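Local coordinates for integron gene cassette protein HFX_CASS3 (Uncultured bacterium, PDB 3FYN) that is of unknown function but belongs to the GNAT acetyltransferase family and so probably transfers an acetyl group from acetyl-CoA to an unidentified substrate, at residues V26-L40 / F61-L75. Numbering follows the deposited sequence. Where two conformers were deposited one is given.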
loop_
_atom_site.group_PDB
_atom_site.type_symbol
_atom_site.label_atom_id
_atom_site.label_comp_id
_atom_site.label_asym_id
_atom_site.label_seq_id
_atom_site.Cartn_x
_atom_site.Cartn_y
_atom_site.Cartn_z
ATOM N N VAL A 26 -21.396 10.757 -6.115
ATOM C CA VAL A 26 -20.037 10.252 -6.271
ATOM C C VAL A 26 -19.995 9.306 -7.466
ATOM O O VAL A 26 -20.636 8.255 -7.451
ATOM C CB VAL A 26 -19.560 9.528 -5.001
ATOM C CG1 VAL A 26 -18.081 9.155 -5.126
ATOM C CG2 VAL A 26 -19.792 10.413 -3.766
ATOM N N ARG A 27 -19.248 9.686 -8.501
ATOM C CA ARG A 27 -19.276 8.967 -9.769
ATOM C C ARG A 27 -17.890 8.505 -10.190
ATOM O O ARG A 27 -16.881 9.116 -9.838
ATOM C CB ARG A 27 -19.879 9.840 -10.875
ATOM C CG ARG A 27 -19.028 11.035 -11.287
ATOM C CD ARG A 27 -19.530 11.598 -12.614
ATOM N NE ARG A 27 -18.799 12.779 -13.077
ATOM C CZ ARG A 27 -17.669 12.743 -13.782
ATOM N NH1 ARG A 27 -17.106 11.580 -14.095
ATOM N NH2 ARG A 27 -17.098 13.874 -14.168
ATOM N N THR A 28 -17.844 7.432 -10.967
ATOM C CA THR A 28 -16.567 6.934 -11.452
ATOM C C THR A 28 -15.942 7.947 -12.407
ATOM O O THR A 28 -16.640 8.617 -13.172
ATOM C CB THR A 28 -16.715 5.572 -12.146
ATOM O OG1 THR A 28 -17.616 5.691 -13.252
ATOM C CG2 THR A 28 -17.255 4.544 -11.174
ATOM N N ALA A 29 -14.621 8.070 -12.343
ATOM C CA ALA A 29 -13.894 8.988 -13.211
ATOM C C ALA A 29 -13.386 8.258 -14.449
ATOM O O ALA A 29 -13.068 7.074 -14.393
ATOM C CB ALA A 29 -12.734 9.624 -12.455
ATOM N N HIS A 30 -13.327 8.976 -15.566
ATOM C CA HIS A 30 -12.839 8.422 -16.825
ATOM C C HIS A 30 -11.708 9.285 -17.378
ATOM O O HIS A 30 -11.389 10.333 -16.817
ATOM C CB HIS A 30 -13.975 8.320 -17.846
ATOM C CG HIS A 30 -14.737 9.596 -18.033
ATOM N ND1 HIS A 30 -15.943 9.841 -17.412
ATOM C CD2 HIS A 30 -14.463 10.699 -18.768
ATOM C CE1 HIS A 30 -16.379 11.039 -17.757
ATOM N NE2 HIS A 30 -15.500 11.581 -18.580
ATOM N N ILE A 31 -11.109 8.845 -18.481
ATOM C CA ILE A 31 -9.982 9.550 -19.076
ATOM C C ILE A 31 -10.298 11.017 -19.388
ATOM O O ILE A 31 -9.443 11.887 -19.232
ATOM C CB ILE A 31 -9.473 8.818 -20.339
ATOM C CG1 ILE A 31 -8.111 9.372 -20.767
ATOM C CG2 ILE A 31 -10.496 8.901 -21.464
ATOM C CD1 ILE A 31 -7.000 9.031 -19.804
ATOM N N GLY A 32 -11.532 11.292 -19.798
ATOM C CA GLY A 32 -11.927 12.648 -20.137
ATOM C C GLY A 32 -11.949 13.583 -18.941
ATOM O O GLY A 32 -12.025 14.806 -19.092
ATOM N N ASP A 33 -11.881 13.010 -17.745
ATOM C CA ASP A 33 -11.914 13.795 -16.513
ATOM C C ASP A 33 -10.539 14.275 -16.075
ATOM O O ASP A 33 -10.423 14.993 -15.073
ATOM C CB ASP A 33 -12.519 12.971 -15.376
ATOM C CG ASP A 33 -14.004 12.725 -15.551
ATOM O OD1 ASP A 33 -14.742 13.674 -15.907
ATOM O OD2 ASP A 33 -14.439 11.583 -15.306
ATOM N N VAL A 34 -9.499 13.869 -16.793
ATOM C CA VAL A 34 -8.139 14.200 -16.365
ATOM C C VAL A 34 -7.919 15.710 -16.182
ATOM O O VAL A 34 -7.343 16.133 -15.184
ATOM C CB VAL A 34 -7.063 13.572 -17.281
ATOM C CG1 VAL A 34 -5.681 14.179 -16.996
ATOM C CG2 VAL A 34 -7.030 12.059 -17.089
ATOM N N PRO A 35 -8.388 16.535 -17.132
ATOM C CA PRO A 35 -8.172 17.966 -16.901
ATOM C C PRO A 35 -8.785 18.474 -15.591
ATOM O O PRO A 35 -8.151 19.271 -14.898
ATOM C CB PRO A 35 -8.839 18.617 -18.115
ATOM C CG PRO A 35 -8.674 17.594 -19.198
ATOM C CD PRO A 35 -8.865 16.265 -18.499
ATOM N N VAL A 36 -9.993 18.026 -15.257
ATOM C CA VAL A 36 -10.619 18.441 -14.006
ATOM C C VAL A 36 -9.907 17.833 -12.790
ATOM O O VAL A 36 -9.718 18.503 -11.772
ATOM C CB VAL A 36 -12.137 18.132 -13.994
ATOM C CG1 VAL A 36 -12.681 18.171 -12.575
ATOM C CG2 VAL A 36 -12.889 19.129 -14.879
ATOM N N LEU A 37 -9.489 16.573 -12.900
ATOM C CA LEU A 37 -8.748 15.934 -11.814
ATOM C C LEU A 37 -7.451 16.679 -11.510
ATOM O O LEU A 37 -7.086 16.877 -10.349
ATOM C CB LEU A 37 -8.449 14.470 -12.145
ATOM C CG LEU A 37 -9.672 13.556 -12.012
ATOM C CD1 LEU A 37 -9.443 12.228 -12.742
ATOM C CD2 LEU A 37 -10.026 13.337 -10.534
ATOM N N VAL A 38 -6.757 17.092 -12.564
ATOM C CA VAL A 38 -5.522 17.844 -12.402
ATOM C C VAL A 38 -5.768 19.194 -11.719
ATOM O O VAL A 38 -5.006 19.589 -10.837
ATOM C CB VAL A 38 -4.784 18.022 -13.740
ATOM C CG1 VAL A 38 -3.603 18.972 -13.579
ATOM C CG2 VAL A 38 -4.302 16.665 -14.243
ATOM N N ARG A 39 -6.830 19.894 -12.118
ATOM C CA ARG A 39 -7.160 21.153 -11.459
ATOM C C ARG A 39 -7.460 20.943 -9.981
ATOM O O ARG A 39 -6.989 21.697 -9.128
ATOM C CB ARG A 39 -8.344 21.856 -12.125
ATOM C CG ARG A 39 -8.742 23.122 -11.380
ATOM C CD ARG A 39 -9.795 23.932 -12.116
ATOM N NE ARG A 39 -11.096 23.273 -12.121
ATOM C CZ ARG A 39 -11.529 22.493 -13.105
ATOM N NH1 ARG A 39 -10.752 22.271 -14.158
ATOM N NH2 ARG A 39 -12.728 21.932 -13.034
ATOM N N LEU A 40 -8.250 19.920 -9.679
ATOM C CA LEU A 40 -8.614 19.649 -8.296
ATOM C C LEU A 40 -7.380 19.290 -7.467
ATOM O O LEU A 40 -7.207 19.786 -6.352
ATOM C CB LEU A 40 -9.681 18.551 -8.206
ATOM C CG LEU A 40 -11.074 18.978 -8.681
ATOM C CD1 LEU A 40 -11.965 17.757 -8.814
ATOM C CD2 LEU A 40 -11.691 20.001 -7.729
ATOM N N PHE A 61 -2.494 10.568 -13.070
ATOM C CA PHE A 61 -3.902 10.228 -13.245
ATOM C C PHE A 61 -4.083 9.289 -14.434
ATOM O O PHE A 61 -4.857 8.342 -14.369
ATOM C CB PHE A 61 -4.773 11.479 -13.403
ATOM C CG PHE A 61 -5.079 12.182 -12.107
ATOM C CD1 PHE A 61 -5.795 11.544 -11.106
ATOM C CD2 PHE A 61 -4.687 13.499 -11.909
ATOM C CE1 PHE A 61 -6.085 12.194 -9.913
ATOM C CE2 PHE A 61 -4.969 14.155 -10.720
ATOM C CZ PHE A 61 -5.682 13.503 -9.723
ATOM N N LYS A 62 -3.358 9.544 -15.514
ATOM C CA LYS A 62 -3.462 8.690 -16.687
ATOM C C LYS A 62 -2.958 7.285 -16.400
ATOM O O LYS A 62 -3.538 6.313 -16.867
ATOM C CB LYS A 62 -2.725 9.298 -17.878
ATOM C CG LYS A 62 -3.516 10.405 -18.559
ATOM C CD LYS A 62 -2.661 11.181 -19.545
ATOM C CE LYS A 62 -2.261 10.346 -20.746
ATOM N NZ LYS A 62 -1.501 11.169 -21.741
ATOM N N ALA A 63 -1.884 7.180 -15.626
ATOM C CA ALA A 63 -1.345 5.875 -15.271
ATOM C C ALA A 63 -2.375 5.052 -14.510
ATOM O O ALA A 63 -2.578 3.868 -14.792
ATOM C CB ALA A 63 -0.076 6.031 -14.440
ATOM N N LEU A 64 -3.016 5.678 -13.532
ATOM C CA LEU A 64 -3.970 4.977 -12.697
ATOM C C LEU A 64 -5.230 4.628 -13.490
ATOM O O LEU A 64 -5.719 3.506 -13.412
ATOM C CB LEU A 64 -4.300 5.813 -11.459
ATOM C CG LEU A 64 -5.181 5.163 -10.397
ATOM C CD1 LEU A 64 -4.686 3.776 -10.046
ATOM C CD2 LEU A 64 -5.220 6.044 -9.167
ATOM N N LEU A 65 -5.741 5.579 -14.269
ATOM C CA LEU A 65 -6.930 5.334 -15.082
ATOM C C LEU A 65 -6.680 4.293 -16.172
ATOM O O LEU A 65 -7.609 3.630 -16.628
ATOM C CB LEU A 65 -7.442 6.637 -15.708
ATOM C CG LEU A 65 -8.029 7.661 -14.734
ATOM C CD1 LEU A 65 -8.266 8.997 -15.427
ATOM C CD2 LEU A 65 -9.320 7.139 -14.107
ATOM N N GLY A 66 -5.425 4.147 -16.585
ATOM C CA GLY A 66 -5.077 3.213 -17.643
ATOM C C GLY A 66 -4.902 1.780 -17.176
ATOM O O GLY A 66 -4.868 0.851 -17.984
ATOM N N LYS A 67 -4.800 1.591 -15.866
ATOM C CA LYS A 67 -4.574 0.261 -15.312
ATOM C C LYS A 67 -5.434 0.046 -14.072
ATOM O O LYS A 67 -5.001 0.314 -12.957
ATOM C CB LYS A 67 -3.089 0.064 -14.985
ATOM C CG LYS A 67 -2.709 -1.373 -14.658
ATOM C CD LYS A 67 -1.200 -1.587 -14.723
ATOM C CE LYS A 67 -0.830 -3.016 -14.339
ATOM N NZ LYS A 67 0.644 -3.247 -14.343
ATOM N N PRO A 68 -6.673 -0.424 -14.272
ATOM C CA PRO A 68 -7.651 -0.638 -13.199
ATOM C C PRO A 68 -7.127 -1.513 -12.062
ATOM O O PRO A 68 -7.603 -1.387 -10.934
ATOM C CB PRO A 68 -8.809 -1.333 -13.922
ATOM C CG PRO A 68 -8.710 -0.841 -15.322
ATOM C CD PRO A 68 -7.244 -0.700 -15.602
ATOM N N ASP A 69 -6.157 -2.375 -12.346
ATOM C CA ASP A 69 -5.565 -3.203 -11.302
ATOM C C ASP A 69 -4.911 -2.348 -10.225
ATOM O O ASP A 69 -4.759 -2.780 -9.082
ATOM C CB ASP A 69 -4.531 -4.166 -11.888
ATOM C CG ASP A 69 -5.166 -5.361 -12.570
ATOM O OD1 ASP A 69 -6.412 -5.472 -12.553
ATOM O OD2 ASP A 69 -4.410 -6.194 -13.118
ATOM N N LEU A 70 -4.525 -1.131 -10.598
ATOM C CA LEU A 70 -3.837 -0.231 -9.681
ATOM C C LEU A 70 -4.798 0.467 -8.726
ATOM O O LEU A 70 -4.403 0.907 -7.652
ATOM C CB LEU A 70 -3.038 0.819 -10.456
ATOM C CG LEU A 70 -1.821 0.351 -11.262
ATOM C CD1 LEU A 70 -1.250 1.511 -12.062
ATOM C CD2 LEU A 70 -0.755 -0.259 -10.363
ATOM N N GLY A 71 -6.061 0.575 -9.117
ATOM C CA GLY A 71 -7.024 1.270 -8.287
ATOM C C GLY A 71 -8.095 1.980 -9.083
ATOM O O GLY A 71 -8.309 1.678 -10.260
ATOM N N ARG A 72 -8.770 2.923 -8.434
ATOM C CA ARG A 72 -9.946 3.567 -9.006
ATOM C C ARG A 72 -10.015 5.012 -8.553
ATOM O O ARG A 72 -9.541 5.351 -7.477
ATOM C CB ARG A 72 -11.216 2.869 -8.520
ATOM C CG ARG A 72 -11.330 1.402 -8.876
ATOM C CD ARG A 72 -11.650 1.219 -10.341
ATOM N NE ARG A 72 -12.205 -0.102 -10.594
ATOM C CZ ARG A 72 -11.466 -1.199 -10.672
ATOM N NH1 ARG A 72 -10.152 -1.113 -10.512
ATOM N NH2 ARG A 72 -12.034 -2.373 -10.903
ATOM N N ILE A 73 -10.649 5.851 -9.366
ATOM C CA ILE A 73 -10.858 7.247 -9.014
ATOM C C ILE A 73 -12.340 7.579 -9.156
ATOM O O ILE A 73 -12.989 7.147 -10.108
ATOM C CB ILE A 73 -10.045 8.175 -9.938
ATOM C CG1 ILE A 73 -8.568 7.758 -9.951
ATOM C CG2 ILE A 73 -10.198 9.632 -9.512
ATOM C CD1 ILE A 73 -7.736 8.485 -10.995
ATOM N N TRP A 74 -12.870 8.329 -8.194
ATOM C CA TRP A 74 -14.233 8.852 -8.272
ATOM C C TRP A 74 -14.200 10.371 -8.186
ATOM O O TRP A 74 -13.340 10.940 -7.506
ATOM C CB TRP A 74 -15.082 8.331 -7.116
ATOM C CG TRP A 74 -15.458 6.894 -7.178
ATOM C CD1 TRP A 74 -16.639 6.375 -7.641
ATOM C CD2 TRP A 74 -14.688 5.782 -6.713
ATOM N NE1 TRP A 74 -16.644 5.010 -7.503
ATOM C CE2 TRP A 74 -15.455 4.618 -6.944
ATOM C CE3 TRP A 74 -13.419 5.653 -6.131
ATOM C CZ2 TRP A 74 -15.000 3.345 -6.609
ATOM C CZ3 TRP A 74 -12.971 4.383 -5.797
ATOM C CH2 TRP A 74 -13.761 3.247 -6.039
ATOM N N LEU A 75 -15.143 11.018 -8.867
ATOM C CA LEU A 75 -15.329 12.455 -8.763
ATOM C C LEU A 75 -16.562 12.719 -7.922
ATOM O O LEU A 75 -17.501 11.920 -7.909
ATOM C CB LEU A 75 -15.502 13.086 -10.144
ATOM C CG LEU A 75 -14.179 13.341 -10.876
ATOM C CD1 LEU A 75 -14.370 13.397 -12.383
ATOM C CD2 LEU A 75 -13.527 14.614 -10.367
#
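L37 sets its CB over the centre of one face of the F61 ring, 3.7 Å from the centroid and 8° off the ring normal, which defines a CH-pi contact; I73 CD1 lies at the ring edge, in plane. The R27 guanidinium has L75 over one face, with L75 CD1 3.3 Å from R27 NH2, while the D33 carboxylate sits at its edge. The two charged groups form an end-on salt bridge, R27 NH1 to D33 OD2 and R27 NH2 to D33 OD1, each 2.9 Å; both oxygens lie close to the guanidinium plane, but the carboxylate is tilted, and OD1 is approached from above its own plane. R27 CG stands between backbone N and carbonyl carbon (chi1 68°), and the chain then extends to NE alongside L75. H30 N reaches D33 OD2 on the anti side, from the face opposite to the one R27 NH1 uses, and two donors thus hold this buried oxygen. An asparagine at D33 would probably leave the R27 charge without its mate and cost one of the paired bonds, its NH2 facing a guanidinium N-H. The backbone evidence is antiparallel pairing: R27 and L75 exchange both N-H...O=C bonds, and A29 N reaches I73 O at 2.9 Å. In this GNAT-family fold strand 26-28 is the first strand, at one edge of the chain's sheet, and leads into helix 34-47 on the face that carries L75. There L75 CD2 packs on L37 CD2 (3.7 Å) and L40 CD1. Helix 54-66 packs beside helix 34-47, L65 CD1 lying 3.7 Å from V34 CG2. Across the sheet, V26 and W74 pack together against helix 117-131.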